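Local atomic coordinates of capsid (Human calicivirus NLV/Boxer/2001/US, PDB entry 4RDL), a protein that forms the norovirus capsid and, through the protruding (P) domain described here, binds histo-blood group antigens such as Lewis y, probably as host attachment factors. Residues Thr62-Met73 with Ser101-Asp109; Asp131-His139 with Val152-Phe163. All coordinates share one frame; numbering follows the deposited sequence.

Contact 1 of 2, residues Thr62-Met73 with Ser101-Asp109; sequences TTTVSAACIARM and SPAPLGFPD
G106 sits between the two ends of residues 62-73, T62 on one hand and C69-R72 on the other. Its N donates a straight hydrogen bond to T62 O (2.8 Å, 168° at the hydrogen), in the carbonyl plane, and its own O receives weak bonds from A71 N and R72 N. C69 O comes within 3.4 Å of G106 CA, an approach that suits a residue without CB, and a positive phi (87°) is likewise easy for glycine. Beside it, L105 lies against T64, its CD1 3.8 Å from T64 CB, the two side chains crossing at about a right angle. T62 divides its branches by polarity. CG2, anti to the carbonyl carbon, points its methyl at A103 O and A103 CB, while OG1 meets N50 and a water that donates to both T62 OG1 and F107 O.

At the far end the M73 chain, extended beyond CG, crosses the F107 ring at a slant. CG and SD are both near F107 CE1, and M73 CE reaches F107 CZ (3.6 Å); SD stands 4.5 Å from the ring centroid, obliquely, as a Met-aromatic contact. M73 CE also touches P108 CD (3.8 Å), which stands over one face of the F107 ring, toward its rim.

L88 of strand 83-89 backs F107, L170 of strand 167-177 backs M73, and S66 reaches E236 of the second subunit. Two type II turns, C69-R72 and P104-F107, meet here with A71 and G106 at their third positions, A71 adopting the left-handed conformation there. Such loop-to-loop packing at the start of strand 72-80, beside helix 235-244, fits the junction of the P1 and P2 subdomains of a norovirus P domain.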
loop_
_atom_site.group_PDB
_atom_site.type_symbol
_atom_site.label_atom_id
_atom_site.label_comp_id
_atom_site.label_asym_id
_atom_site.label_seq_id
_atom_site.Cartn_x
_atom_site.Cartn_y
_atom_site.Cartn_z
ATOM N N THR A 62 -7.695 -14.434 -0.621
ATOM C CA THR A 62 -6.272 -14.110 -0.639
ATOM C C THR A 62 -5.991 -12.804 0.104
ATOM O O THR A 62 -4.932 -12.191 -0.046
ATOM C CB THR A 62 -5.749 -14.017 -2.083
ATOM O OG1 THR A 62 -6.543 -13.072 -2.815
ATOM C CG2 THR A 62 -5.847 -15.376 -2.759
ATOM N N THR A 63 -6.939 -12.380 0.926
ATOM C CA THR A 63 -6.823 -11.085 1.581
ATOM C C THR A 63 -5.834 -11.085 2.735
ATOM O O THR A 63 -5.813 -12.002 3.560
ATOM C CB THR A 63 -8.199 -10.588 2.073
ATOM O OG1 THR A 63 -9.096 -10.566 0.960
ATOM C CG2 THR A 63 -8.097 -9.184 2.664
ATOM N N THR A 64 -5.014 -10.044 2.792
ATOM C CA THR A 64 -4.153 -9.858 3.943
ATOM C C THR A 64 -4.277 -8.432 4.482
ATOM O O THR A 64 -5.190 -7.698 4.101
ATOM C CB THR A 64 -2.697 -10.309 3.651
ATOM O OG1 THR A 64 -1.955 -10.399 4.879
ATOM C CG2 THR A 64 -2.002 -9.367 2.664
ATOM N N VAL A 65 -3.380 -8.050 5.380
ATOM C CA VAL A 65 -3.553 -6.846 6.175
ATOM C C VAL A 65 -3.096 -5.564 5.477
ATOM O O VAL A 65 -3.823 -4.560 5.471
ATOM C CB VAL A 65 -2.825 -6.998 7.533
ATOM C CG1 VAL A 65 -2.849 -5.703 8.322
ATOM C CG2 VAL A 65 -3.433 -8.139 8.344
ATOM N N SER A 66 -1.894 -5.582 4.904
ATOM C CA SER A 66 -1.294 -4.356 4.381
ATOM C C SER A 66 -1.605 -4.077 2.913
ATOM O O SER A 66 -1.551 -4.980 2.065
ATOM C CB SER A 66 0.228 -4.382 4.577
ATOM O OG SER A 66 0.822 -3.188 4.078
ATOM N N ALA A 67 -1.892 -2.812 2.607
ATOM C CA ALA A 67 -2.073 -2.399 1.218
ATOM C C ALA A 67 -0.801 -2.610 0.400
ATOM O O ALA A 67 -0.857 -2.672 -0.822
ATOM C CB ALA A 67 -2.521 -0.945 1.141
ATOM N N ALA A 68 0.343 -2.719 1.076
ATOM C CA ALA A 68 1.607 -3.001 0.387
ATOM C C ALA A 68 1.629 -4.375 -0.288
ATOM O O ALA A 68 2.497 -4.645 -1.116
ATOM C CB ALA A 68 2.797 -2.875 1.352
ATOM N N CYS A 69 0.669 -5.235 0.039
ATOM C CA CYS A 69 0.635 -6.569 -0.547
ATOM C C CYS A 69 -0.307 -6.710 -1.740
ATOM O O CYS A 69 -0.309 -7.734 -2.417
ATOM C CB CYS A 69 0.237 -7.594 0.519
ATOM S SG CYS A 69 1.405 -7.673 1.892
ATOM N N ILE A 70 -1.137 -5.701 -1.984
ATOM C CA ILE A 70 -2.215 -5.855 -2.947
ATOM C C ILE A 70 -1.724 -6.009 -4.385
ATOM O O ILE A 70 -0.943 -5.185 -4.877
ATOM C CB ILE A 70 -3.195 -4.668 -2.867
ATOM C CG1 ILE A 70 -3.825 -4.580 -1.472
ATOM C CG2 ILE A 70 -4.277 -4.790 -3.944
ATOM C CD1 ILE A 70 -4.553 -3.265 -1.243
ATOM N N ALA A 71 -2.189 -7.077 -5.037
ATOM C CA ALA A 71 -1.930 -7.327 -6.455
ATOM C C ALA A 71 -0.452 -7.536 -6.753
ATOM O O ALA A 71 0.045 -7.145 -7.803
ATOM C CB ALA A 71 -2.525 -6.212 -7.325
ATOM N N ARG A 72 0.238 -8.170 -5.815
ATOM C CA ARG A 72 1.641 -8.520 -5.992
ATOM C C ARG A 72 1.820 -10.026 -5.982
ATOM O O ARG A 72 0.922 -10.759 -5.555
ATOM C CB ARG A 72 2.498 -7.863 -4.906
ATOM C CG ARG A 72 2.528 -6.342 -5.033
ATOM C CD ARG A 72 3.422 -5.688 -3.997
ATOM N NE ARG A 72 3.303 -4.233 -4.028
ATOM C CZ ARG A 72 4.237 -3.408 -4.493
ATOM N NH1 ARG A 72 5.371 -3.889 -4.984
ATOM N NH2 ARG A 72 4.035 -2.093 -4.465
ATOM N N MET A 73 2.975 -10.469 -6.472
ATOM C CA MET A 73 3.374 -11.872 -6.436
ATOM C C MET A 73 4.835 -11.956 -6.043
ATOM O O MET A 73 5.583 -10.978 -6.146
ATOM C CB MET A 73 3.222 -12.528 -7.809
ATOM C CG MET A 73 1.871 -12.350 -8.479
ATOM S SD MET A 73 1.980 -13.050 -10.151
ATOM C CE MET A 73 0.408 -12.542 -10.847
ATOM N N SER A 101 -4.906 -21.953 0.639
ATOM C CA SER A 101 -5.732 -20.768 0.389
ATOM C C SER A 101 -5.701 -20.647 -1.128
ATOM O O SER A 101 -4.920 -21.347 -1.763
ATOM C CB SER A 101 -5.200 -19.517 1.098
ATOM O OG SER A 101 -4.017 -19.021 0.500
ATOM N N PRO A 102 -6.562 -19.806 -1.736
ATOM C CA PRO A 102 -6.662 -19.967 -3.194
ATOM C C PRO A 102 -5.352 -19.680 -3.922
ATOM O O PRO A 102 -5.100 -20.267 -4.972
ATOM C CB PRO A 102 -7.729 -18.943 -3.588
ATOM C CG PRO A 102 -8.529 -18.736 -2.344
ATOM C CD PRO A 102 -7.551 -18.848 -1.216
ATOM N N ALA A 103 -4.539 -18.787 -3.366
ATOM C CA ALA A 103 -3.259 -18.420 -3.945
ATOM C C ALA A 103 -2.518 -17.691 -2.842
ATOM O O ALA A 103 -3.089 -17.450 -1.775
ATOM C CB ALA A 103 -3.469 -17.496 -5.160
ATOM N N PRO A 104 -1.241 -17.349 -3.067
ATOM C CA PRO A 104 -0.552 -16.571 -2.031
ATOM C C PRO A 104 -1.318 -15.292 -1.683
ATOM O O PRO A 104 -2.011 -14.719 -2.536
ATOM C CB PRO A 104 0.780 -16.227 -2.694
ATOM C CG PRO A 104 1.009 -17.355 -3.665
ATOM C CD PRO A 104 -0.359 -17.679 -4.202
ATOM N N LEU A 105 -1.191 -14.832 -0.442
ATOM C CA LEU A 105 -1.908 -13.630 -0.034
ATOM C C LEU A 105 -1.516 -12.432 -0.899
ATOM O O LEU A 105 -0.342 -12.263 -1.249
ATOM C CB LEU A 105 -1.674 -13.328 1.445
ATOM C CG LEU A 105 -2.042 -14.478 2.382
ATOM C CD1 LEU A 105 -1.894 -14.042 3.838
ATOM C CD2 LEU A 105 -3.469 -14.951 2.109
ATOM N N GLY A 106 -2.503 -11.610 -1.255
ATOM C CA GLY A 106 -2.274 -10.430 -2.083
ATOM C C GLY A 106 -2.317 -10.690 -3.586
ATOM O O GLY A 106 -2.371 -9.755 -4.378
ATOM N N PHE A 107 -2.294 -11.957 -3.988
ATOM C CA PHE A 107 -2.256 -12.317 -5.403
ATOM C C PHE A 107 -3.388 -11.608 -6.166
ATOM O O PHE A 107 -4.514 -11.563 -5.689
ATOM C CB PHE A 107 -2.395 -13.838 -5.543
ATOM C CG PHE A 107 -1.991 -14.370 -6.892
ATOM C CD1 PHE A 107 -0.683 -14.792 -7.131
ATOM C CD2 PHE A 107 -2.914 -14.471 -7.918
ATOM C CE1 PHE A 107 -0.309 -15.290 -8.373
ATOM C CE2 PHE A 107 -2.549 -14.973 -9.165
ATOM C CZ PHE A 107 -1.247 -15.385 -9.393
ATOM N N PRO A 108 -3.096 -11.054 -7.357
ATOM C CA PRO A 108 -4.152 -10.372 -8.122
ATOM C C PRO A 108 -5.397 -11.243 -8.299
ATOM O O PRO A 108 -5.282 -12.438 -8.611
ATOM C CB PRO A 108 -3.491 -10.128 -9.485
ATOM C CG PRO A 108 -2.042 -10.024 -9.178
ATOM C CD PRO A 108 -1.808 -11.049 -8.077
ATOM N N ASP A 109 -6.581 -10.654 -8.115
ATOM C CA ASP A 109 -7.826 -11.406 -8.305
ATOM C C ASP A 109 -8.580 -10.999 -9.573
ATOM O O ASP A 109 -9.808 -11.064 -9.638
ATOM C CB ASP A 109 -8.717 -11.382 -7.049
ATOM C CG ASP A 109 -9.339 -10.022 -6.773
ATOM O OD1 ASP A 109 -8.988 -9.036 -7.451
ATOM O OD2 ASP A 109 -10.187 -9.943 -5.847
HETATM O O HOH W 1 -6.451 -13.442 -5.562
HETATM O O HOH W 2 0.978 -12.863 -3.864
#

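Contact 2 of 2, residues Asp131-His139 with Val152-Phe163; sequences DPSGKVVIH and VKLEDNNELDQF. With FUC (alpha-L-fucopyranose), chain D.
E155 lies across V137 and H139. Its CB is 3.6 Å from V137 O, and CG, beside the backbone N, sits over one face of the H139 imidazole, 3.9 Å from its centroid in a CH-pi contact. A bend at chi2 (-57°) then lays the carboxylate flat on that face, the two planes 12° apart. E155 CD comes within 3.3 Å of H139 CE1, and OE2 stands above the ring near its rim. The water that accepts from H139 N also lies within hydrogen-bonding reach of E155 OE2 and K153 O, which compete for its protons. The backbone joins in: E155 N donates to V137 O (2.9 Å, 171°), while a further water links V137 N to E155 O.

Strand 133-139 pairs with 113-121 on one flank; here its other flank meets strand 151-154, nearly the opposite end of the same antiparallel sheet. The sheet therefore curls round on itself, as in the beta-barrel of the norovirus P2 subdomain. Branched aliphatic residues suit the inner side: V136 CG2 fits against L154 CG and L160, and I138 runs side by side with L154. Farther along, N157 ND2 makes a weak bond to K135 O, and F163 CZ turns its ring edge to S133 O.

Just before the strand, D131 OD1 accepts from S133 N, an Asx turn, and, through the syn lone pair of OD1, from S133 OG. D131, next to W174 of the second subunit, belongs to a glycan pocket, with D131 OD2 3.4 Å from fucose O4.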
loop_
_atom_site.group_PDB
_atom_site.type_symbol
_atom_site.label_atom_id
_atom_site.label_comp_id
_atom_site.label_asym_id
_atom_site.label_seq_id
_atom_site.Cartn_x
_atom_site.Cartn_y
_atom_site.Cartn_z
ATOM N N ASP A 131 20.989 -3.503 -13.001
ATOM C CA ASP A 131 19.542 -3.299 -13.083
ATOM C C ASP A 131 18.837 -4.605 -12.713
ATOM O O ASP A 131 18.964 -5.603 -13.417
ATOM C CB ASP A 131 19.189 -2.873 -14.511
ATOM C CG ASP A 131 17.714 -2.536 -14.693
ATOM O OD1 ASP A 131 16.888 -2.906 -13.832
ATOM O OD2 ASP A 131 17.377 -1.905 -15.723
ATOM N N PRO A 132 18.091 -4.606 -11.594
ATOM C CA PRO A 132 17.451 -5.835 -11.116
ATOM C C PRO A 132 16.056 -6.034 -11.691
ATOM O O PRO A 132 15.370 -6.979 -11.292
ATOM C CB PRO A 132 17.325 -5.574 -9.621
ATOM C CG PRO A 132 17.023 -4.092 -9.557
ATOM C CD PRO A 132 17.846 -3.471 -10.686
ATOM N N SER A 133 15.641 -5.170 -12.613
ATOM C CA SER A 133 14.223 -5.085 -12.980
ATOM C C SER A 133 13.877 -5.684 -14.341
ATOM O O SER A 133 14.718 -5.784 -15.240
ATOM C CB SER A 133 13.742 -3.627 -12.928
ATOM O OG SER A 133 14.225 -2.858 -14.023
ATOM N N GLY A 134 12.608 -6.048 -14.485
ATOM C CA GLY A 134 12.090 -6.507 -15.753
ATOM C C GLY A 134 10.587 -6.347 -15.795
ATOM O O GLY A 134 9.992 -5.727 -14.907
ATOM N N LYS A 135 9.973 -6.891 -16.837
ATOM C CA LYS A 135 8.527 -6.879 -16.955
ATOM C C LYS A 135 8.109 -8.142 -17.670
ATOM O O LYS A 135 8.908 -8.754 -18.390
ATOM C CB LYS A 135 8.060 -5.654 -17.726
ATOM C CG LYS A 135 8.662 -5.563 -19.111
ATOM C CD LYS A 135 8.350 -4.236 -19.767
ATOM C CE LYS A 135 6.867 -4.093 -20.051
ATOM N NZ LYS A 135 6.610 -2.890 -20.893
ATOM N N VAL A 136 6.863 -8.547 -17.472
ATOM C CA VAL A 136 6.383 -9.786 -18.058
ATOM C C VAL A 136 4.863 -9.813 -18.025
ATOM O O VAL A 136 4.243 -9.162 -17.182
ATOM C CB VAL A 136 6.972 -11.007 -17.313
ATOM C CG1 VAL A 136 6.378 -11.138 -15.928
ATOM C CG2 VAL A 136 6.776 -12.292 -18.117
ATOM N N VAL A 137 4.269 -10.539 -18.964
ATOM C CA VAL A 137 2.828 -10.726 -18.998
ATOM C C VAL A 137 2.498 -12.095 -18.413
ATOM O O VAL A 137 3.160 -13.095 -18.727
ATOM C CB VAL A 137 2.288 -10.641 -20.438
ATOM C CG1 VAL A 137 0.787 -10.875 -20.461
ATOM C CG2 VAL A 137 2.648 -9.297 -21.057
ATOM N N ILE A 138 1.491 -12.132 -17.547
ATOM C CA ILE A 138 0.971 -13.384 -17.011
ATOM C C ILE A 138 -0.518 -13.496 -17.334
ATOM O O ILE A 138 -1.318 -12.636 -16.943
ATOM C CB ILE A 138 1.181 -13.471 -15.481
ATOM C CG1 ILE A 138 2.681 -13.378 -15.150
ATOM C CG2 ILE A 138 0.575 -14.761 -14.911
ATOM C CD1 ILE A 138 2.978 -13.365 -13.667
ATOM N N HIS A 139 -0.887 -14.554 -18.042
ATOM C CA HIS A 139 -2.290 -14.842 -18.330
ATOM C C HIS A 139 -2.961 -15.431 -17.101
ATOM O O HIS A 139 -2.487 -16.431 -16.558
ATOM C CB HIS A 139 -2.396 -15.869 -19.462
ATOM C CG HIS A 139 -1.898 -15.371 -20.781
ATOM N ND1 HIS A 139 -1.725 -16.201 -21.870
ATOM C CD2 HIS A 139 -1.544 -14.132 -21.190
ATOM C CE1 HIS A 139 -1.286 -15.490 -22.894
ATOM N NE2 HIS A 139 -1.170 -14.232 -22.511
ATOM N N VAL A 152 2.570 -20.362 -12.075
ATOM C CA VAL A 152 1.923 -19.685 -13.199
ATOM C C VAL A 152 2.899 -19.568 -14.363
ATOM O O VAL A 152 4.113 -19.422 -14.164
ATOM C CB VAL A 152 1.381 -18.278 -12.824
ATOM C CG1 VAL A 152 0.289 -18.393 -11.774
ATOM C CG2 VAL A 152 2.516 -17.363 -12.358
ATOM N N LYS A 153 2.367 -19.640 -15.574
ATOM C CA LYS A 153 3.178 -19.462 -16.770
ATOM C C LYS A 153 3.429 -17.975 -17.022
ATOM O O LYS A 153 2.529 -17.139 -16.847
ATOM C CB LYS A 153 2.498 -20.094 -17.997
ATOM C CG LYS A 153 3.208 -19.785 -19.306
ATOM C CD LYS A 153 2.524 -20.437 -20.499
ATOM C CE LYS A 153 3.253 -20.101 -21.789
ATOM N NZ LYS A 153 2.579 -20.690 -22.984
ATOM N N LEU A 154 4.655 -17.660 -17.432
ATOM C CA LEU A 154 5.022 -16.329 -17.901
ATOM C C LEU A 154 5.110 -16.338 -19.421
ATOM O O LEU A 154 5.687 -17.255 -20.000
ATOM C CB LEU A 154 6.383 -15.929 -17.330
ATOM C CG LEU A 154 6.368 -15.223 -15.964
ATOM C CD1 LEU A 154 5.416 -15.875 -14.957
ATOM C CD2 LEU A 154 7.791 -15.125 -15.417
ATOM N N GLU A 155 4.556 -15.317 -20.070
ATOM C CA GLU A 155 4.713 -15.185 -21.517
ATOM C C GLU A 155 6.164 -14.839 -21.834
ATOM O O GLU A 155 6.749 -13.950 -21.216
ATOM C CB GLU A 155 3.765 -14.118 -22.074
ATOM C CG GLU A 155 2.303 -14.468 -21.859
ATOM C CD GLU A 155 1.951 -15.811 -22.479
ATOM O OE1 GLU A 155 2.070 -15.934 -23.715
ATOM O OE2 GLU A 155 1.588 -16.746 -21.730
ATOM N N ASP A 156 6.747 -15.537 -22.800
ATOM C CA ASP A 156 8.131 -15.279 -23.157
ATOM C C ASP A 156 8.245 -13.967 -23.920
ATOM O O ASP A 156 7.658 -13.811 -24.984
ATOM C CB ASP A 156 8.682 -16.432 -23.996
ATOM C CG ASP A 156 10.174 -16.312 -24.265
ATOM O OD1 ASP A 156 10.828 -15.421 -23.684
ATOM O OD2 ASP A 156 10.695 -17.125 -25.059
ATOM N N ASN A 157 8.999 -13.021 -23.370
ATOM C CA ASN A 157 9.252 -11.755 -24.051
ATOM C C ASN A 157 10.712 -11.610 -24.470
ATOM O O ASN A 157 11.166 -10.511 -24.785
ATOM C CB ASN A 157 8.827 -10.572 -23.178
ATOM C CG ASN A 157 9.573 -10.517 -21.859
ATOM O OD1 ASN A 157 10.590 -11.188 -21.676
ATOM N ND2 ASN A 157 9.070 -9.714 -20.932
ATOM N N ASN A 158 11.431 -12.731 -24.466
ATOM C CA ASN A 158 12.836 -12.783 -24.871
ATOM C C ASN A 158 13.781 -12.059 -23.913
ATOM O O ASN A 158 14.952 -11.844 -24.224
ATOM C CB ASN A 158 13.015 -12.248 -26.294
ATOM C CG ASN A 158 12.332 -13.116 -27.335
ATOM O OD1 ASN A 158 12.242 -14.335 -27.184
ATOM N ND2 ASN A 158 11.848 -12.490 -28.401
ATOM N N GLU A 159 13.275 -11.692 -22.742
ATOM C CA GLU A 159 14.101 -10.997 -21.763
ATOM C C GLU A 159 13.958 -11.601 -20.367
ATOM O O GLU A 159 14.081 -10.901 -19.356
ATOM C CB GLU A 159 13.784 -9.502 -21.775
ATOM C CG GLU A 159 14.127 -8.869 -23.125
ATOM C CD GLU A 159 13.678 -7.432 -23.262
ATOM O OE1 GLU A 159 13.130 -6.880 -22.290
ATOM O OE2 GLU A 159 13.874 -6.852 -24.353
ATOM N N LEU A 160 13.710 -12.907 -20.322
ATOM C CA LEU A 160 13.526 -13.610 -19.051
ATOM C C LEU A 160 14.722 -14.471 -18.662
ATOM O O LEU A 160 14.852 -14.865 -17.506
ATOM C CB LEU A 160 12.267 -14.484 -19.091
ATOM C CG LEU A 160 10.929 -13.766 -19.272
ATOM C CD1 LEU A 160 9.784 -14.758 -19.363
ATOM C CD2 LEU A 160 10.699 -12.788 -18.133
ATOM N N ASP A 161 15.595 -14.768 -19.621
ATOM C CA ASP A 161 16.676 -15.718 -19.377
ATOM C C ASP A 161 17.568 -15.351 -18.199
ATOM O O ASP A 161 17.967 -16.224 -17.421
ATOM C CB ASP A 161 17.523 -15.926 -20.633
ATOM C CG ASP A 161 16.848 -16.833 -21.635
ATOM O OD1 ASP A 161 16.100 -17.737 -21.204
ATOM O OD2 ASP A 161 17.062 -16.644 -22.848
ATOM N N GLN A 162 17.890 -14.066 -18.069
ATOM C CA GLN A 162 18.813 -13.641 -17.025
ATOM C C GLN A 162 18.204 -13.849 -15.647
ATOM O O GLN A 162 18.911 -13.806 -14.637
ATOM C CB GLN A 162 19.223 -12.175 -17.199
ATOM C CG GLN A 162 18.111 -11.170 -16.933
ATOM C CD GLN A 162 18.651 -9.803 -16.534
ATOM O OE1 GLN A 162 19.460 -9.686 -15.609
ATOM N NE2 GLN A 162 18.211 -8.766 -17.233
ATOM N N PHE A 163 16.890 -14.070 -15.609
ATOM C CA PHE A 163 16.183 -14.209 -14.337
ATOM C C PHE A 163 15.857 -15.647 -13.960
ATOM O O PHE A 163 15.361 -15.907 -12.864
ATOM C CB PHE A 163 14.897 -13.373 -14.343
ATOM C CG PHE A 163 15.140 -11.909 -14.535
ATOM C CD1 PHE A 163 15.719 -11.157 -13.524
ATOM C CD2 PHE A 163 14.803 -11.285 -15.724
ATOM C CE1 PHE A 163 15.957 -9.808 -13.684
ATOM C CE2 PHE A 163 15.036 -9.928 -15.897
ATOM C CZ PHE A 163 15.613 -9.189 -14.880
HETATM C C1 FUC D . 21.169 2.466 -14.701
HETATM C C2 FUC D . 20.201 2.501 -15.686
HETATM C C3 FUC D . 20.569 1.918 -17.030
HETATM C C4 FUC D . 21.200 0.583 -16.973
HETATM C C5 FUC D . 22.083 0.488 -15.775
HETATM C C6 FUC D . 22.559 -0.886 -15.553
HETATM O O2 FUC D . 20.130 3.847 -15.831
HETATM O O3 FUC D . 19.439 1.897 -17.784
HETATM O O4 FUC D . 20.285 -0.436 -16.847
HETATM O O5 FUC D . 21.431 0.973 -14.612
HETATM O O HOH W 3 17.499 -5.866 -15.691
HETATM O O HOH W 4 12.300 -8.105 -18.616
HETATM O O HOH W 5 11.718 -9.962 -18.834
HETATM O O HOH W 6 5.847 -11.313 -21.273
HETATM O O HOH W 7 -0.295 -18.097 -16.392
HETATM O O HOH W 8 0.936 -16.455 -19.093
#

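How the contacts relate
Contact 1 is buried near the middle of the chain, whereas contact 2 lies toward its outer end, partly open to solvent and close to bound sugars. Both draw on the same antiparallel sheet: residues 62-73 lead into its strand 72-80, and contact 2 brings its strands 133-139 and 151-154 together. They touch directly, M73 SD packing 3.7 Å from I138 CD1 and F107 CZ meeting V152 CG1, so their apolar side chains pack against one another. Contact 1 rests on tight turns, with G106 bonded through its backbone; contact 2 combines an apolar inner side with a more exposed one where E155 stacks on H139 and waters join the backbones. Each also reaches the second subunit.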